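Long-range contacts in putative carboxynorspermidine decarboxylase protein (Sinorhizobium meliloti, PDB 3MT1), which probably catalyses the pyridoxal 5'-phosphate-dependent decarboxylation of carboxynorspermidine and carboxyspermidine, yielding norspermidine and spermidine for polyamine biosynthesis: residues B[37-42]-B[324-329]; B[231-236]-B[318-323]. All coordinates share one frame; numbering follows the deposited sequence.

Interaction 1. Residues B[37-42]-B[324-329]. With SO4 (sulfate ion), chain D.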
loop_
_atom_site.group_PDB
_atom_site.type_symbol
_atom_site.label_atom_id
_atom_site.label_comp_id
_atom_site.label_asym_id
_atom_site.label_seq_id
_atom_site.Cartn_x
_atom_site.Cartn_y
_atom_site.Cartn_z
ATOM N N LYS B 37 -13.878 -5.332 1.880
ATOM C CA LYS B 37 -12.792 -4.674 1.146
ATOM C C LYS B 37 -12.570 -3.222 1.606
ATOM O O LYS B 37 -11.449 -2.700 1.538
ATOM C CB LYS B 37 -12.940 -4.789 -0.376
ATOM C CG LYS B 37 -14.061 -3.998 -0.967
ATOM C CD LYS B 37 -14.243 -4.235 -2.485
ATOM C CE LYS B 37 -15.565 -3.573 -2.935
ATOM N NZ LYS B 37 -15.969 -3.949 -4.349
ATOM N N CYS B 38 -13.623 -2.584 2.111
ATOM C CA CYS B 38 -13.537 -1.207 2.535
ATOM C C CYS B 38 -13.061 -1.115 3.990
ATOM O O CYS B 38 -12.227 -0.244 4.344
ATOM C CB CYS B 38 -14.894 -0.554 2.358
ATOM S SG CYS B 38 -15.092 0.954 3.319
ATOM N N PHE B 39 -13.591 -2.021 4.829
ATOM C CA PHE B 39 -13.439 -1.921 6.294
ATOM C C PHE B 39 -13.590 -3.289 6.909
ATOM O O PHE B 39 -14.609 -3.914 6.744
ATOM C CB PHE B 39 -14.501 -1.015 6.854
ATOM C CG PHE B 39 -14.396 -0.783 8.328
ATOM C CD1 PHE B 39 -15.133 -1.584 9.237
ATOM C CD2 PHE B 39 -13.622 0.269 8.820
ATOM C CE1 PHE B 39 -15.067 -1.352 10.632
ATOM C CE2 PHE B 39 -13.526 0.503 10.212
ATOM C CZ PHE B 39 -14.259 -0.294 11.125
ATOM N N ALA B 40 -12.558 -3.736 7.613
ATOM C CA ALA B 40 -12.475 -5.069 8.173
ATOM C C ALA B 40 -11.824 -5.018 9.566
ATOM O O ALA B 40 -11.147 -5.949 10.019
ATOM C CB ALA B 40 -11.722 -5.968 7.227
ATOM N N THR B 41 -12.086 -3.924 10.273
ATOM C CA THR B 41 -11.547 -3.733 11.601
ATOM C C THR B 41 -12.461 -4.465 12.578
ATOM O O THR B 41 -13.370 -3.860 13.200
ATOM C CB THR B 41 -11.464 -2.272 11.908
ATOM O OG1 THR B 41 -10.549 -1.693 10.991
ATOM C CG2 THR B 41 -10.947 -2.024 13.310
ATOM N N TRP B 42 -12.183 -5.754 12.720
ATOM C CA TRP B 42 -13.122 -6.667 13.338
ATOM C C TRP B 42 -13.461 -6.404 14.816
ATOM O O TRP B 42 -14.548 -6.765 15.251
ATOM C CB TRP B 42 -12.731 -8.127 13.108
ATOM C CG TRP B 42 -11.330 -8.516 13.484
ATOM C CD1 TRP B 42 -10.214 -8.486 12.678
ATOM C CD2 TRP B 42 -10.906 -9.031 14.730
ATOM N NE1 TRP B 42 -9.134 -8.911 13.357
ATOM C CE2 TRP B 42 -9.523 -9.280 14.621
ATOM C CE3 TRP B 42 -11.560 -9.329 15.927
ATOM C CZ2 TRP B 42 -8.765 -9.788 15.688
ATOM C CZ3 TRP B 42 -10.813 -9.856 16.986
ATOM C CH2 TRP B 42 -9.428 -10.062 16.865
ATOM N N TYR B 324 -11.051 2.074 3.293
ATOM C CA TYR B 324 -9.982 1.852 2.336
ATOM C C TYR B 324 -8.664 2.414 2.883
ATOM O O TYR B 324 -7.750 2.773 2.121
ATOM C CB TYR B 324 -10.345 2.464 0.954
ATOM C CG TYR B 324 -11.558 1.816 0.336
ATOM C CD1 TYR B 324 -11.488 0.519 -0.216
ATOM C CD2 TYR B 324 -12.808 2.460 0.369
ATOM C CE1 TYR B 324 -12.647 -0.112 -0.764
ATOM C CE2 TYR B 324 -13.957 1.864 -0.165
ATOM C CZ TYR B 324 -13.869 0.594 -0.736
ATOM O OH TYR B 324 -15.028 0.023 -1.233
ATOM N N THR B 325 -8.570 2.508 4.204
ATOM C CA THR B 325 -7.340 2.990 4.822
ATOM C C THR B 325 -6.689 1.841 5.584
ATOM O O THR B 325 -5.657 1.343 5.185
ATOM C CB THR B 325 -7.618 4.147 5.767
ATOM O OG1 THR B 325 -8.601 3.716 6.733
ATOM C CG2 THR B 325 -8.129 5.391 4.975
HETATM N N MSE B 326 -7.341 1.382 6.648
HETATM C CA MSE B 326 -6.811 0.312 7.466
HETATM C C MSE B 326 -6.565 -0.969 6.701
HETATM O O MSE B 326 -5.626 -1.668 7.001
HETATM C CB MSE B 326 -7.719 0.032 8.659
HETATM C CG MSE B 326 -7.325 0.843 9.878
HETATM SE SE MSE B 326 -8.743 1.139 11.238
HETATM C CE MSE B 326 -9.948 2.144 10.061
ATOM N N VAL B 327 -7.401 -1.288 5.735
ATOM C CA VAL B 327 -7.271 -2.555 5.028
ATOM C C VAL B 327 -6.028 -2.605 4.089
ATOM O O VAL B 327 -5.708 -3.646 3.530
ATOM C CB VAL B 327 -8.530 -2.826 4.169
ATOM C CG1 VAL B 327 -9.723 -3.375 5.037
ATOM C CG2 VAL B 327 -8.892 -1.566 3.374
ATOM N N LYS B 328 -5.350 -1.472 3.904
ATOM C CA LYS B 328 -4.293 -1.432 2.919
ATOM C C LYS B 328 -3.068 -0.704 3.446
ATOM O O LYS B 328 -2.207 -0.308 2.691
ATOM C CB LYS B 328 -4.786 -0.904 1.561
ATOM C CG LYS B 328 -5.528 0.434 1.594
ATOM C CD LYS B 328 -5.795 0.931 0.158
ATOM C CE LYS B 328 -7.226 0.685 -0.248
ATOM N NZ LYS B 328 -7.395 0.595 -1.696
ATOM N N LYS B 329 -2.983 -0.573 4.758
ATOM C CA LYS B 329 -1.818 0.022 5.363
ATOM C C LYS B 329 -0.593 -0.861 5.221
ATOM O O LYS B 329 -0.686 -2.091 5.189
ATOM C CB LYS B 329 -2.098 0.325 6.823
ATOM C CG LYS B 329 -2.419 -0.883 7.703
ATOM C CD LYS B 329 -2.746 -0.410 9.140
ATOM C CE LYS B 329 -3.616 -1.450 9.880
ATOM N NZ LYS B 329 -2.937 -2.778 9.785
HETATM S S SO4 D . -18.323 1.106 -1.367
HETATM O O1 SO4 D . -18.241 2.056 -2.468
HETATM O O2 SO4 D . -17.351 1.424 -0.336
HETATM O O3 SO4 D . -19.681 1.262 -0.833
HETATM O O4 SO4 D . -18.147 -0.276 -1.834
#
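Just past the first strand of the eight-stranded barrel, 31-35, C38 lies over one face of the Y324 ring, and this pair forms the sulfate end of the contact. CA of C38 sits 3.7 Å from the ring centroid, a CH-pi contact over the face, and CB comes within 3.5 Å of CZ of Y324. SG, turned anti to the backbone N (chi1 161°), makes an oblique sulfur-aromatic contact with the same ring. The backbones are joined here too: N of Y324 donates to O of C38 at 2.8 Å. With its backbone tied and one face covered, the ring presents its hydroxyl to the sulfate, where OH of Y324 gives a 2.9 Å hydrogen bond to O2. The barrel is that of the fold-type III pyridoxal-phosphate enzymes, and the sulfate, probably from the crystallisation liquor, sits where the cofactor phosphate would probably bind; backbone amides, G199 N among them, also hydrogen-bond to it. Replacing Y324 with an alanine would probably leave sulfate O2 without its phenolic donor and open a gap beside CB and SG of C38. K37 runs extended alongside the tyrosine, side chains pointing the same way. Farther along, CG2 of V327 reaches O of K37 at 3.3 Å while its CG1 packs on CB of A40. Selenomethionine M326, bent at its last torsion, brings SE to 3.4 Å from OG1 of T41 and lays CE against CE2 of F39. Beyond T41, the indole NE1 of W42 hydrogen-bonds to the backbone O of E361 of the second subunit.

Interaction 2. Residues B[231-236]-B[318-323]; sequences PGEASI and FQDAAG. With SO4 (sulfate ion), chain D.
I236 meets A322 through its branch: CG2 is 3.5 Å from CB of A322 and CG1 lies close to the same methyl, so the alanine is held against both arms of the isoleucine. CG2 also packs on N of G323. Beside this small apolar patch two acids face each other. OE2 of E233 and OD2 of D320 are 3.7 Å apart, like charges approaching from opposite directions with carboxylate planes 84° apart. E233 gets there with CG anti to its backbone N (chi1 -167°) and a bend at the next torsion; OE1 then passes CA of G323 at 3.9 Å, where the absence of a side chain leaves it room. E233 is predicted to bind substrate, and two acids would suit the amino groups of the predicted substrate. D320 is positioned by its other oxygen, OD1 accepting a hydrogen bond from K238 N. The backbone at the turn leading into the weakly bonded helix about 233-236 holds the sulfate: N of E233 donates to O2 at 2.8 Å, nearly straight at 171°, while N of G232 reaches O3 at 3.1 Å. OG of S235 donates a 2.9 Å hydrogen bond to O of P231, from above the carbonyl plane. Around it, I236 rests on L14 of helix 11-28, P231 and S235 reach strand 31-35, and across the contact A321 and A322 lie along strand 240-251.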
loop_
_atom_site.group_PDB
_atom_site.type_symbol
_atom_site.label_atom_id
_atom_site.label_comp_id
_atom_site.label_asym_id
_atom_site.label_seq_id
_atom_site.Cartn_x
_atom_site.Cartn_y
_atom_site.Cartn_z
ATOM N N PRO B 231 -23.182 -1.990 1.674
ATOM C CA PRO B 231 -22.496 -0.717 1.938
ATOM C C PRO B 231 -21.072 -0.866 2.470
ATOM O O PRO B 231 -20.866 -1.440 3.543
ATOM C CB PRO B 231 -23.358 -0.099 3.029
ATOM C CG PRO B 231 -24.020 -1.336 3.727
ATOM C CD PRO B 231 -24.325 -2.227 2.585
ATOM N N GLY B 232 -20.100 -0.309 1.750
ATOM C CA GLY B 232 -18.740 -0.159 2.283
ATOM C C GLY B 232 -18.585 1.188 2.968
ATOM O O GLY B 232 -18.858 1.358 4.167
ATOM N N GLU B 233 -18.186 2.170 2.183
ATOM C CA GLU B 233 -18.062 3.552 2.639
ATOM C C GLU B 233 -19.247 4.051 3.452
ATOM O O GLU B 233 -19.070 4.766 4.448
ATOM C CB GLU B 233 -17.816 4.465 1.449
ATOM C CG GLU B 233 -17.365 5.876 1.861
ATOM C CD GLU B 233 -15.916 5.947 2.435
ATOM O OE1 GLU B 233 -15.024 5.181 1.974
ATOM O OE2 GLU B 233 -15.694 6.795 3.347
ATOM N N ALA B 234 -20.458 3.697 3.060
ATOM C CA ALA B 234 -21.598 4.253 3.779
ATOM C C ALA B 234 -21.744 3.766 5.248
ATOM O O ALA B 234 -22.389 4.419 6.079
ATOM C CB ALA B 234 -22.874 4.054 2.991
ATOM N N SER B 235 -21.148 2.628 5.578
ATOM C CA SER B 235 -21.159 2.150 6.957
ATOM C C SER B 235 -20.293 2.990 7.888
ATOM O O SER B 235 -20.572 3.114 9.085
ATOM C CB SER B 235 -20.630 0.718 6.996
ATOM O OG SER B 235 -21.373 -0.073 6.099
ATOM N N ILE B 236 -19.251 3.575 7.316
ATOM C CA ILE B 236 -18.111 3.973 8.085
ATOM C C ILE B 236 -17.799 5.470 7.927
ATOM O O ILE B 236 -16.872 5.997 8.549
ATOM C CB ILE B 236 -16.955 3.025 7.706
ATOM C CG1 ILE B 236 -16.382 2.423 8.940
ATOM C CG2 ILE B 236 -15.920 3.580 6.693
ATOM C CD1 ILE B 236 -17.162 1.227 9.351
ATOM N N PHE B 318 -6.926 13.984 10.659
ATOM C CA PHE B 318 -7.517 13.810 9.333
ATOM C C PHE B 318 -8.868 13.170 9.456
ATOM O O PHE B 318 -9.039 12.169 10.122
ATOM C CB PHE B 318 -6.566 13.108 8.361
ATOM C CG PHE B 318 -5.325 13.904 8.121
ATOM C CD1 PHE B 318 -5.399 15.135 7.495
ATOM C CD2 PHE B 318 -4.088 13.472 8.601
ATOM C CE1 PHE B 318 -4.258 15.917 7.300
ATOM C CE2 PHE B 318 -2.929 14.231 8.413
ATOM C CZ PHE B 318 -3.021 15.469 7.763
ATOM N N GLN B 319 -9.832 13.782 8.815
ATOM C CA GLN B 319 -11.221 13.382 8.968
ATOM C C GLN B 319 -11.566 12.241 8.023
ATOM O O GLN B 319 -10.873 12.019 7.015
ATOM C CB GLN B 319 -12.148 14.586 8.717
ATOM C CG GLN B 319 -11.888 15.770 9.634
ATOM C CD GLN B 319 -12.104 15.451 11.115
ATOM O OE1 GLN B 319 -13.132 14.883 11.525
ATOM N NE2 GLN B 319 -11.122 15.814 11.925
ATOM N N ASP B 320 -12.649 11.541 8.350
ATOM C CA ASP B 320 -13.179 10.463 7.532
ATOM C C ASP B 320 -12.118 9.490 7.049
ATOM O O ASP B 320 -11.977 9.269 5.852
ATOM C CB ASP B 320 -13.924 11.014 6.323
ATOM C CG ASP B 320 -14.951 10.036 5.804
ATOM O OD1 ASP B 320 -15.242 9.068 6.550
ATOM O OD2 ASP B 320 -15.483 10.234 4.687
ATOM N N ALA B 321 -11.388 8.894 7.976
ATOM C CA ALA B 321 -10.298 8.045 7.607
ATOM C C ALA B 321 -10.540 6.538 7.752
ATOM O O ALA B 321 -9.585 5.782 7.738
ATOM C CB ALA B 321 -9.068 8.458 8.392
ATOM N N ALA B 322 -11.784 6.073 7.861
ATOM C CA ALA B 322 -12.013 4.627 8.099
ATOM C C ALA B 322 -11.996 3.723 6.857
ATOM O O ALA B 322 -11.550 2.566 6.932
ATOM C CB ALA B 322 -13.290 4.391 8.905
ATOM N N GLY B 323 -12.503 4.219 5.731
ATOM C CA GLY B 323 -12.640 3.402 4.540
ATOM C C GLY B 323 -11.382 3.304 3.697
ATOM O O GLY B 323 -10.722 4.334 3.395
HETATM S S SO4 D . -18.323 1.106 -1.367
HETATM O O1 SO4 D . -18.241 2.056 -2.468
HETATM O O2 SO4 D . -17.351 1.424 -0.336
HETATM O O3 SO4 D . -19.681 1.262 -0.833
HETATM O O4 SO4 D . -18.147 -0.276 -1.834
#

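Overall arrangement
Both contacts tie the sulfate-binding end of the barrel to the end of strand 315-318 and the loop after it, with 318-323 and 324-329 following one another and serving one contact each. They meet directly, C38 SG packing on the backbone at G232 and E233 and F39 on I236, and they share the sulfate: a side-chain hydroxyl reaches it from interaction 1, backbone amides from interaction 2. Interaction 1 is buried and mainly apolar and aromatic, with one backbone hydrogen bond, and it continues to the second subunit. Interaction 2 is smaller and partly buried, has no hydrogen bond between its segments, sets two carboxylates near one another, and no other protein chain touches its segments.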